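Local coordinates for CD1-2 antigen (Gallus gallus, PDB 3DBX), which probably presents lipid antigens to T cells as a CD1 molecule of the MHC class I-like family, at residues Q11-G22 against Y95-K106; L35-L43 against N51-E59. All coordinates share one frame; numbering follows the deposited sequence. Where two conformers were deposited one is given.

Contacts 1 and 2 belong to the same antiparallel sheet, the floor of the MHC-like groove. Contact 1 is the pairing of two strands in the body of the sheet. Contact 2 is a hairpin at its margin, ending in strand 50-52. Strand 27-35 runs between them. Their centres are about 17 Å apart, yet they touch directly. Phe12 O accepts a probable hydrogen bond from Ala36 N at 3.1 Å, and Tyr17 CE1 lies 4.2 Å from Leu43 CD2. Along the chain, contact 2 is nested within the loop that contact 1 closes. A bound palmitic acid lies about 4 Å from the side chain of Thr103 and about 10 Å from that of Met41.

Contact 1. Residues Q11-G22 against Y95-K106; sequences QFFQLFYTLLLG and YPRVFQIHTGCK
His102 NE2 donates a hydrogen bond to Gln14 OE1 at 2.7 Å. The acceptor lies almost in the imidazole plane. The amide of Gln14 is turned 44° from that plane. One face of the same imidazole meets Phe16, with His102 CD2 and Phe16 CE1 3.5 Å apart. The two rings are nearly parallel but slid apart, so they barely overlap. His102 CG is anti to the backbone N (chi1 -180°), which swings the ring across to strand 12-21. The bond to Gln14 and the ring of Phe16 together limit how the imidazole can rotate.

The Phe12 ring lies between two side chains. Gln14 CG packs on one face of the ring. On the opposite face lies the bent side chain of Lys106, whose NZ is 4.2 Å from the ring centroid in an off-centre cation-pi contact. Further along the sheet face that carries Phe12 and His102, Leu20 CD1 meets Val98 CG2 at 3.7 Å. On the other face of the sheet, Leu21 CD2 lies 3.8 Å from Phe99 CE2.

The backbones form a regular antiparallel pair. Phe13, Leu15, Tyr17, Leu19 and Leu21 each exchange two hydrogen bonds with their partners, from Cys105 back to Arg97. Past the last pair, the edge of the Tyr95 ring comes up to the backbone of Leu21, with Tyr95 CD1 3.2 Å from Leu21 O.

The face with Phe16, Thr18, Gln100 and His102 packs on a second protein chain, probably beta2-microglobulin. The other face lies beneath the groove helices. There Phe13 meets Phe170 and Tyr173 of helix 156-180 edge-to-face, Phe99 packs on Met84 of helix 77-89, and Thr103 touches palmitic acid. Strands 27-35 and 113-121 flank the pair.

Contact 2. Residues L35-L43 against N51-E59; sequences LADVPIMVL and NICRPWVQE. With NAG (2-acetamido-2-deoxy-beta-D-glucopyranose), chain D.
Asn51 and Val42 form a hydrogen-bonded pair in the antiparallel hairpin of strands 38-43 and 50-52, at the margin of the MHC-like sheet. Val42 N bonds to Asn51 O, and Asn51 N returns the bond to Val42 O. The side chain of Asn51 starts at CB, 3.4 Å from Val42 O. NAG O7 approaches the same CB at 3.5 Å. The side chain then passes through CG to ND2, which carries the N-linked sugar through a 1.5 Å covalent bond to NAG C1. Asn51 OD1, the other branch of the amide, lies 2.8 Å from NAG C1. The acetamido methyl of the sugar, C8, rests 3.7 Å from Val42 CG1. The acetamido group thus lies against Val42 of the neighbouring strand, and Asp44 OD1 is also hydrogen-bonded to the sugar.

Ile40 and Met41 form a classic beta bulge opposite Ala33 of strand 27-35. Ile40 O accepts a nearly straight hydrogen bond from Cys53 N, which sits well above the carbonyl plane. The side chain of Ile40 reaches the turn beyond strand 50-52. Its CG2 packs on the methyls of Val57, and its CD1 lies 3.4 Å from Trp56 CH2. The side chains of Ile40 and Trp56 cross at about a right angle. Trp56 CG sits between the backbone N and the carbonyl carbon, chi1 60°, and the far end of the indole reaches Ile40. One face of the indole rests on Arg54 CB and Val57 CG2. Leu177 of helix 156-180 also packs on Trp56.

Val38 CG1 meets the edge of the Arg54 guanidinium. Beside it, Pro39 O is buried without a hydrogen-bonding partner, and Cys53 CB lies 3.4 Å from Pro39 O.

Contact 1. Residues Q11-G22 against Y95-K106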
loop_
_atom_site.group_PDB
_atom_site.type_symbol
_atom_site.label_atom_id
_atom_site.label_comp_id
_atom_site.label_asym_id
_atom_site.label_seq_id
_atom_site.Cartn_x
_atom_site.Cartn_y
_atom_site.Cartn_z
ATOM N N GLN A 11 14.611 -7.197 -4.545
ATOM C CA GLN A 11 15.728 -6.671 -3.758
ATOM C C GLN A 11 15.523 -5.198 -3.371
ATOM O O GLN A 11 16.468 -4.394 -3.371
ATOM C CB GLN A 11 17.050 -6.903 -4.503
ATOM C CG GLN A 11 17.334 -8.384 -4.674
ATOM C CD GLN A 11 18.513 -8.671 -5.555
ATOM O OE1 GLN A 11 18.516 -8.348 -6.745
ATOM N NE2 GLN A 11 19.525 -9.306 -4.980
ATOM N N PHE A 12 14.269 -4.868 -3.052
ATOM C CA PHE A 12 13.872 -3.534 -2.623
ATOM C C PHE A 12 13.292 -3.643 -1.219
ATOM O O PHE A 12 12.165 -4.142 -1.014
ATOM C CB PHE A 12 12.853 -2.923 -3.608
ATOM C CG PHE A 12 12.524 -1.439 -3.367
ATOM C CD1 PHE A 12 13.342 -0.615 -2.604
ATOM C CD2 PHE A 12 11.400 -0.867 -3.963
ATOM C CE1 PHE A 12 13.034 0.748 -2.412
ATOM C CE2 PHE A 12 11.100 0.483 -3.785
ATOM C CZ PHE A 12 11.924 1.287 -3.002
ATOM N N PHE A 13 14.080 -3.177 -0.262
ATOM C CA PHE A 13 13.721 -3.170 1.152
ATOM C C PHE A 13 13.222 -1.785 1.567
ATOM O O PHE A 13 13.893 -0.797 1.318
ATOM C CB PHE A 13 14.951 -3.534 1.978
ATOM C CG PHE A 13 14.673 -3.674 3.431
ATOM C CD1 PHE A 13 13.865 -4.719 3.903
ATOM C CD2 PHE A 13 15.202 -2.776 4.339
ATOM C CE1 PHE A 13 13.600 -4.864 5.265
ATOM C CE2 PHE A 13 14.931 -2.908 5.706
ATOM C CZ PHE A 13 14.141 -3.964 6.162
ATOM N N GLN A 14 12.043 -1.733 2.186
ATOM C CA GLN A 14 11.424 -0.485 2.617
ATOM C C GLN A 14 10.906 -0.569 4.040
ATOM O O GLN A 14 10.452 -1.617 4.477
ATOM C CB GLN A 14 10.253 -0.124 1.708
ATOM C CG GLN A 14 10.641 0.228 0.288
ATOM C CD GLN A 14 9.439 0.722 -0.504
ATOM O OE1 GLN A 14 9.156 1.911 -0.534
ATOM N NE2 GLN A 14 8.724 -0.201 -1.133
ATOM N N LEU A 15 10.944 0.577 4.726
ATOM C CA LEU A 15 10.468 0.735 6.073
ATOM C C LEU A 15 9.508 1.930 6.087
ATOM O O LEU A 15 9.813 3.005 5.556
ATOM C CB LEU A 15 11.640 1.021 7.017
ATOM C CG LEU A 15 12.703 -0.032 7.297
ATOM C CD1 LEU A 15 13.921 0.602 8.015
ATOM C CD2 LEU A 15 12.140 -1.154 8.141
ATOM N N PHE A 16 8.359 1.738 6.712
ATOM C CA PHE A 16 7.332 2.769 6.849
ATOM C C PHE A 16 6.983 2.906 8.343
ATOM O O PHE A 16 6.521 1.949 8.935
ATOM C CB PHE A 16 6.063 2.281 6.119
ATOM C CG PHE A 16 6.233 2.115 4.643
ATOM C CD1 PHE A 16 5.892 3.137 3.782
ATOM C CD2 PHE A 16 6.742 0.939 4.113
ATOM C CE1 PHE A 16 6.064 2.990 2.391
ATOM C CE2 PHE A 16 6.923 0.782 2.734
ATOM C CZ PHE A 16 6.583 1.797 1.881
ATOM N N TYR A 17 7.157 4.076 8.937
ATOM C CA TYR A 17 6.870 4.270 10.365
ATOM C C TYR A 17 5.979 5.480 10.553
ATOM O O TYR A 17 6.221 6.495 9.930
ATOM C CB TYR A 17 8.156 4.513 11.154
ATOM C CG TYR A 17 8.884 3.258 11.529
ATOM C CD1 TYR A 17 8.749 2.702 12.789
ATOM C CD2 TYR A 17 9.684 2.598 10.608
ATOM C CE1 TYR A 17 9.421 1.512 13.142
ATOM C CE2 TYR A 17 10.360 1.398 10.950
ATOM C CZ TYR A 17 10.212 0.871 12.211
ATOM O OH TYR A 17 10.885 -0.295 12.553
ATOM N N THR A 18 4.980 5.350 11.428
ATOM C CA THR A 18 4.048 6.434 11.802
ATOM C C THR A 18 4.086 6.594 13.325
ATOM O O THR A 18 3.905 5.621 14.090
ATOM C CB THR A 18 2.628 6.133 11.350
ATOM O OG1 THR A 18 2.616 5.964 9.927
ATOM C CG2 THR A 18 1.666 7.246 11.725
ATOM N N LEU A 19 4.399 7.809 13.742
ATOM C CA LEU A 19 4.491 8.162 15.138
ATOM C C LEU A 19 3.391 9.194 15.364
ATOM O O LEU A 19 3.516 10.316 14.915
ATOM C CB LEU A 19 5.871 8.765 15.439
ATOM C CG LEU A 19 7.055 7.804 15.605
ATOM C CD1 LEU A 19 7.267 6.971 14.334
ATOM C CD2 LEU A 19 8.319 8.512 15.966
ATOM N N LEU A 20 2.294 8.763 15.981
ATOM C CA LEU A 20 1.172 9.630 16.313
ATOM C C LEU A 20 1.316 10.058 17.753
ATOM O O LEU A 20 1.127 9.271 18.701
ATOM C CB LEU A 20 -0.180 8.947 16.080
ATOM C CG LEU A 20 -1.444 9.634 16.644
ATOM C CD1 LEU A 20 -1.549 11.168 16.367
ATOM C CD2 LEU A 20 -2.688 8.903 16.133
ATOM N N LEU A 21 1.664 11.326 17.902
ATOM C CA LEU A 21 1.958 11.905 19.176
ATOM C C LEU A 21 0.686 12.599 19.687
ATOM O O LEU A 21 0.469 13.783 19.448
ATOM C CB LEU A 21 3.137 12.871 19.015
ATOM C CG LEU A 21 4.585 12.358 19.082
ATOM C CD1 LEU A 21 4.819 11.049 18.367
ATOM C CD2 LEU A 21 5.588 13.435 18.638
ATOM N N GLY A 22 -0.139 11.817 20.386
ATOM C CA GLY A 22 -1.418 12.255 20.954
ATOM C C GLY A 22 -1.349 13.429 21.895
ATOM O O GLY A 22 -1.781 14.518 21.545
ATOM N N TYR A 95 0.345 19.366 20.367
ATOM C CA TYR A 95 -0.258 18.051 20.077
ATOM C C TYR A 95 -1.744 18.154 19.630
ATOM O O TYR A 95 -2.421 19.111 19.993
ATOM C CB TYR A 95 -0.146 17.145 21.316
ATOM C CG TYR A 95 1.281 16.872 21.808
ATOM C CD1 TYR A 95 1.962 15.711 21.445
ATOM C CD2 TYR A 95 1.935 17.778 22.631
ATOM C CE1 TYR A 95 3.268 15.458 21.905
ATOM C CE2 TYR A 95 3.239 17.542 23.090
ATOM C CZ TYR A 95 3.896 16.381 22.718
ATOM O OH TYR A 95 5.178 16.161 23.184
ATOM N N PRO A 96 -2.259 17.169 18.851
ATOM C CA PRO A 96 -1.567 15.995 18.282
ATOM C C PRO A 96 -0.656 16.393 17.139
ATOM O O PRO A 96 -0.877 17.409 16.474
ATOM C CB PRO A 96 -2.717 15.100 17.754
ATOM C CG PRO A 96 -4.018 15.747 18.282
ATOM C CD PRO A 96 -3.685 17.188 18.476
ATOM N N ARG A 97 0.389 15.610 16.954
ATOM C CA ARG A 97 1.274 15.726 15.816
ATOM C C ARG A 97 1.427 14.315 15.241
ATOM O O ARG A 97 1.547 13.357 15.995
ATOM C CB ARG A 97 2.640 16.257 16.257
ATOM C CG ARG A 97 2.696 17.744 16.452
ATOM C CD ARG A 97 2.607 18.490 15.144
ATOM N NE ARG A 97 2.161 19.858 15.380
ATOM C CZ ARG A 97 1.856 20.725 14.426
ATOM N NH1 ARG A 97 1.933 20.382 13.148
ATOM N NH2 ARG A 97 1.437 21.922 14.753
ATOM N N VAL A 98 1.372 14.176 13.922
ATOM C CA VAL A 98 1.683 12.893 13.298
ATOM C C VAL A 98 2.970 13.003 12.488
ATOM O O VAL A 98 3.051 13.778 11.523
ATOM C CB VAL A 98 0.568 12.371 12.352
ATOM C CG1 VAL A 98 0.851 10.918 11.947
ATOM C CG2 VAL A 98 -0.793 12.471 12.985
ATOM N N PHE A 99 3.960 12.189 12.853
ATOM C CA PHE A 99 5.206 12.111 12.082
ATOM C C PHE A 99 5.263 10.802 11.322
ATOM O O PHE A 99 4.742 9.805 11.798
ATOM C CB PHE A 99 6.438 12.253 12.989
ATOM C CG PHE A 99 6.611 13.644 13.578
ATOM C CD1 PHE A 99 7.433 14.579 12.954
ATOM C CD2 PHE A 99 5.959 14.002 14.753
ATOM C CE1 PHE A 99 7.590 15.860 13.482
ATOM C CE2 PHE A 99 6.121 15.263 15.297
ATOM C CZ PHE A 99 6.943 16.198 14.661
ATOM N N GLN A 100 5.911 10.802 10.156
ATOM C CA GLN A 100 6.051 9.591 9.323
ATOM C C GLN A 100 7.469 9.485 8.763
ATOM O O GLN A 100 8.114 10.505 8.475
ATOM C CB GLN A 100 5.020 9.583 8.195
ATOM C CG GLN A 100 3.559 9.390 8.662
ATOM C CD GLN A 100 2.536 9.836 7.659
ATOM O OE1 GLN A 100 2.166 10.984 7.646
ATOM N NE2 GLN A 100 2.052 8.917 6.831
ATOM N N ILE A 101 7.962 8.249 8.631
ATOM C CA ILE A 101 9.335 7.992 8.173
ATOM C C ILE A 101 9.330 6.909 7.103
ATOM O O ILE A 101 8.877 5.794 7.350
ATOM C CB ILE A 101 10.288 7.548 9.342
ATOM C CG1 ILE A 101 10.389 8.622 10.429
ATOM C CG2 ILE A 101 11.702 7.242 8.819
ATOM C CD1 ILE A 101 9.465 8.403 11.614
ATOM N N HIS A 102 9.826 7.239 5.916
ATOM C CA HIS A 102 9.882 6.282 4.823
ATOM C C HIS A 102 11.336 6.131 4.419
ATOM O O HIS A 102 11.977 7.094 4.036
ATOM C CB HIS A 102 9.012 6.750 3.653
ATOM C CG HIS A 102 9.010 5.811 2.487
ATOM N ND1 HIS A 102 8.693 6.219 1.212
ATOM C CD2 HIS A 102 9.275 4.480 2.405
ATOM C CE1 HIS A 102 8.764 5.183 0.389
ATOM N NE2 HIS A 102 9.131 4.117 1.084
ATOM N N THR A 103 11.835 4.900 4.539
ATOM C CA THR A 103 13.193 4.545 4.202
ATOM C C THR A 103 13.180 3.433 3.137
ATOM O O THR A 103 12.262 2.605 3.111
ATOM C CB THR A 103 13.911 4.021 5.469
ATOM O OG1 THR A 103 13.850 5.014 6.502
ATOM C CG2 THR A 103 15.347 3.698 5.189
ATOM N N GLY A 104 14.205 3.396 2.283
ATOM C CA GLY A 104 14.351 2.327 1.299
ATOM C C GLY A 104 15.784 2.019 0.918
ATOM O O GLY A 104 16.655 2.874 1.022
ATOM N N CYS A 105 15.999 0.781 0.470
ATOM C CA CYS A 105 17.277 0.306 -0.066
ATOM C C CYS A 105 16.959 -0.653 -1.218
ATOM O O CYS A 105 16.328 -1.704 -1.003
ATOM C CB CYS A 105 18.079 -0.429 1.024
ATOM S SG CYS A 105 19.743 -0.983 0.563
ATOM N N LYS A 106 17.363 -0.278 -2.426
ATOM C CA LYS A 106 17.220 -1.126 -3.609
ATOM C C LYS A 106 18.597 -1.589 -4.059
ATOM O O LYS A 106 19.534 -0.791 -4.075
ATOM C CB LYS A 106 16.561 -0.339 -4.742
ATOM C CG LYS A 106 15.941 -1.183 -5.859
ATOM C CD LYS A 106 14.991 -0.333 -6.712
ATOM C CE LYS A 106 13.659 -1.059 -6.979
ATOM N NZ LYS A 106 12.529 -0.130 -7.349
#

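Contact 2. Residues L35-L43 against N51-E59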
loop_
_atom_site.group_PDB
_atom_site.type_symbol
_atom_site.label_atom_id
_atom_site.label_comp_id
_atom_site.label_asym_id
_atom_site.label_seq_id
_atom_site.Cartn_x
_atom_site.Cartn_y
_atom_site.Cartn_z
ATOM N N LEU A 35 9.946 -6.421 1.878
ATOM C CA LEU A 35 10.814 -6.770 0.772
ATOM C C LEU A 35 9.860 -7.046 -0.389
ATOM O O LEU A 35 8.967 -7.872 -0.231
ATOM C CB LEU A 35 11.685 -8.005 1.094
ATOM C CG LEU A 35 12.765 -8.376 0.072
ATOM C CD1 LEU A 35 13.837 -7.315 -0.010
ATOM C CD2 LEU A 35 13.397 -9.759 0.351
ATOM N N ALA A 36 10.048 -6.376 -1.536
ATOM C CA ALA A 36 9.011 -6.271 -2.580
ATOM C C ALA A 36 7.675 -5.820 -1.944
ATOM O O ALA A 36 7.649 -4.791 -1.269
ATOM C CB ALA A 36 8.859 -7.599 -3.366
ATOM N N ASP A 37 6.601 -6.584 -2.109
ATOM C CA ASP A 37 5.320 -6.289 -1.407
ATOM C C ASP A 37 5.052 -7.247 -0.259
ATOM O O ASP A 37 3.937 -7.333 0.238
ATOM C CB ASP A 37 4.118 -6.305 -2.390
ATOM C CG ASP A 37 4.048 -7.553 -3.240
ATOM O OD1 ASP A 37 4.927 -8.432 -3.121
ATOM O OD2 ASP A 37 3.090 -7.660 -4.043
ATOM N N VAL A 38 6.076 -7.968 0.173
ATOM C CA VAL A 38 5.907 -8.974 1.213
ATOM C C VAL A 38 6.302 -8.304 2.517
ATOM O O VAL A 38 7.449 -7.863 2.633
ATOM C CB VAL A 38 6.885 -10.149 0.987
ATOM C CG1 VAL A 38 6.762 -11.180 2.133
ATOM C CG2 VAL A 38 6.634 -10.789 -0.394
ATOM N N PRO A 39 5.355 -8.201 3.469
ATOM C CA PRO A 39 5.619 -7.730 4.830
ATOM C C PRO A 39 6.563 -8.703 5.531
ATOM O O PRO A 39 6.284 -9.899 5.580
ATOM C CB PRO A 39 4.243 -7.785 5.470
ATOM C CG PRO A 39 3.276 -7.657 4.293
ATOM C CD PRO A 39 3.925 -8.531 3.284
ATOM N N ILE A 40 7.695 -8.201 6.017
ATOM C CA ILE A 40 8.746 -9.028 6.650
ATOM C C ILE A 40 8.610 -8.931 8.171
ATOM O O ILE A 40 8.743 -9.932 8.889
ATOM C CB ILE A 40 10.186 -8.562 6.178
ATOM C CG1 ILE A 40 10.404 -8.913 4.719
ATOM C CG2 ILE A 40 11.277 -9.210 6.963
ATOM C CD1 ILE A 40 9.848 -10.252 4.342
ATOM N N MET A 41 8.345 -7.707 8.634
ATOM C CA MET A 41 8.280 -7.374 10.051
ATOM C C MET A 41 7.204 -6.327 10.228
ATOM O O MET A 41 7.025 -5.467 9.366
ATOM C CB MET A 41 9.614 -6.800 10.542
ATOM C CG MET A 41 10.671 -7.837 10.788
ATOM S SD MET A 41 12.227 -7.217 11.466
ATOM C CE MET A 41 12.771 -6.114 10.157
ATOM N N VAL A 42 6.475 -6.408 11.323
ATOM C CA VAL A 42 5.501 -5.373 11.630
ATOM C C VAL A 42 5.693 -4.972 13.089
ATOM O O VAL A 42 5.879 -5.818 13.961
ATOM C CB VAL A 42 4.052 -5.857 11.291
ATOM C CG1 VAL A 42 2.976 -5.152 12.093
ATOM C CG2 VAL A 42 3.782 -5.645 9.798
ATOM N N LEU A 43 5.681 -3.677 13.355
ATOM C CA LEU A 43 5.867 -3.227 14.713
ATOM C C LEU A 43 4.565 -3.493 15.480
ATOM O O LEU A 43 3.485 -3.165 14.981
ATOM C CB LEU A 43 6.246 -1.740 14.708
ATOM C CG LEU A 43 6.554 -1.080 16.059
ATOM C CD1 LEU A 43 7.915 -1.504 16.508
ATOM C CD2 LEU A 43 6.474 0.457 16.001
ATOM N N ASN A 51 7.356 -7.771 15.328
ATOM C CA ASN A 51 6.792 -9.068 14.963
ATOM C C ASN A 51 7.389 -9.491 13.620
ATOM O O ASN A 51 7.482 -8.683 12.707
ATOM C CB ASN A 51 5.259 -9.003 14.844
ATOM C CG ASN A 51 4.542 -9.161 16.178
ATOM O OD1 ASN A 51 5.095 -8.837 17.239
ATOM N ND2 ASN A 51 3.270 -9.661 16.114
ATOM N N ILE A 52 7.818 -10.744 13.525
ATOM C CA ILE A 52 8.225 -11.346 12.253
ATOM C C ILE A 52 7.045 -12.074 11.571
ATOM O O ILE A 52 6.397 -12.929 12.191
ATOM C CB ILE A 52 9.417 -12.274 12.464
ATOM C CG1 ILE A 52 10.691 -11.438 12.508
ATOM C CG2 ILE A 52 9.522 -13.261 11.335
ATOM C CD1 ILE A 52 11.519 -11.695 13.725
ATOM N N CYS A 53 6.798 -11.746 10.297
ATOM C CA CYS A 53 5.564 -12.105 9.606
ATOM C C CYS A 53 5.628 -13.412 8.833
ATOM O O CYS A 53 4.589 -13.957 8.453
ATOM C CB CYS A 53 5.167 -11.014 8.621
ATOM S SG CYS A 53 4.978 -9.353 9.299
ATOM N N ARG A 54 6.835 -13.892 8.561
ATOM C CA ARG A 54 7.004 -15.083 7.719
ATOM C C ARG A 54 7.878 -16.106 8.410
ATOM O O ARG A 54 8.831 -15.717 9.074
ATOM C CB ARG A 54 7.600 -14.708 6.350
ATOM C CG ARG A 54 6.749 -13.733 5.557
ATOM C CD ARG A 54 5.547 -14.438 4.979
ATOM N NE ARG A 54 4.730 -13.523 4.197
ATOM C CZ ARG A 54 3.414 -13.395 4.326
ATOM N NH1 ARG A 54 2.752 -14.156 5.199
ATOM N NH2 ARG A 54 2.752 -12.522 3.570
ATOM N N PRO A 55 7.556 -17.421 8.247
ATOM C CA PRO A 55 8.326 -18.481 8.902
ATOM C C PRO A 55 9.778 -18.589 8.413
ATOM O O PRO A 55 10.627 -19.090 9.159
ATOM C CB PRO A 55 7.527 -19.762 8.583
ATOM C CG PRO A 55 6.164 -19.286 8.178
ATOM C CD PRO A 55 6.433 -17.986 7.468
ATOM N N TRP A 56 10.053 -18.120 7.192
ATOM C CA TRP A 56 11.422 -18.062 6.630
ATOM C C TRP A 56 12.245 -16.821 7.065
ATOM O O TRP A 56 13.434 -16.741 6.765
ATOM C CB TRP A 56 11.391 -18.171 5.083
ATOM C CG TRP A 56 10.590 -17.066 4.377
ATOM C CD1 TRP A 56 9.297 -17.139 3.958
ATOM C CD2 TRP A 56 11.046 -15.752 4.029
ATOM N NE1 TRP A 56 8.909 -15.949 3.383
ATOM C CE2 TRP A 56 9.961 -15.078 3.425
ATOM C CE3 TRP A 56 12.259 -15.077 4.177
ATOM C CZ2 TRP A 56 10.060 -13.775 2.962
ATOM C CZ3 TRP A 56 12.349 -13.782 3.732
ATOM C CH2 TRP A 56 11.262 -13.145 3.124
ATOM N N VAL A 57 11.615 -15.861 7.756
ATOM C CA VAL A 57 12.267 -14.597 8.160
ATOM C C VAL A 57 13.104 -14.616 9.482
ATOM O O VAL A 57 14.059 -13.829 9.631
ATOM C CB VAL A 57 11.219 -13.428 8.221
ATOM C CG1 VAL A 57 11.750 -12.218 8.986
ATOM C CG2 VAL A 57 10.787 -12.989 6.830
ATOM N N GLN A 58 12.765 -15.520 10.410
ATOM C CA GLN A 58 13.162 -15.407 11.834
ATOM C C GLN A 58 14.651 -15.613 12.165
ATOM O O GLN A 58 15.333 -14.672 12.599
ATOM C CB GLN A 58 12.296 -16.349 12.699
ATOM C CG GLN A 58 12.047 -15.876 14.133
ATOM C CD GLN A 58 13.217 -16.146 15.063
ATOM O OE1 GLN A 58 13.608 -17.300 15.290
ATOM N NE2 GLN A 58 13.779 -15.078 15.615
ATOM N N GLU A 59 15.129 -16.849 11.986
ATOM C CA GLU A 59 16.482 -17.254 12.394
ATOM C C GLU A 59 17.548 -16.852 11.367
ATOM O O GLU A 59 18.539 -17.564 11.166
ATOM C CB GLU A 59 16.534 -18.770 12.650
HETATM C C1 NAG D . 2.368 -9.611 17.267
HETATM C C2 NAG D . 0.929 -9.250 16.816
HETATM C C3 NAG D . -0.090 -9.405 17.956
HETATM C C4 NAG D . -0.017 -10.804 18.581
HETATM C C5 NAG D . 1.435 -11.138 18.964
HETATM C C6 NAG D . 1.564 -12.621 19.311
HETATM C C7 NAG D . 1.155 -7.490 15.061
HETATM C C8 NAG D . 0.526 -6.210 14.585
HETATM N N2 NAG D . 0.802 -7.897 16.294
HETATM O O3 NAG D . -1.395 -9.122 17.479
HETATM O O4 NAG D . -0.898 -10.920 19.692
HETATM O O5 NAG D . 2.368 -10.881 17.916
HETATM O O6 NAG D . 2.663 -12.848 20.169
HETATM O O7 NAG D . 1.945 -8.093 14.334
#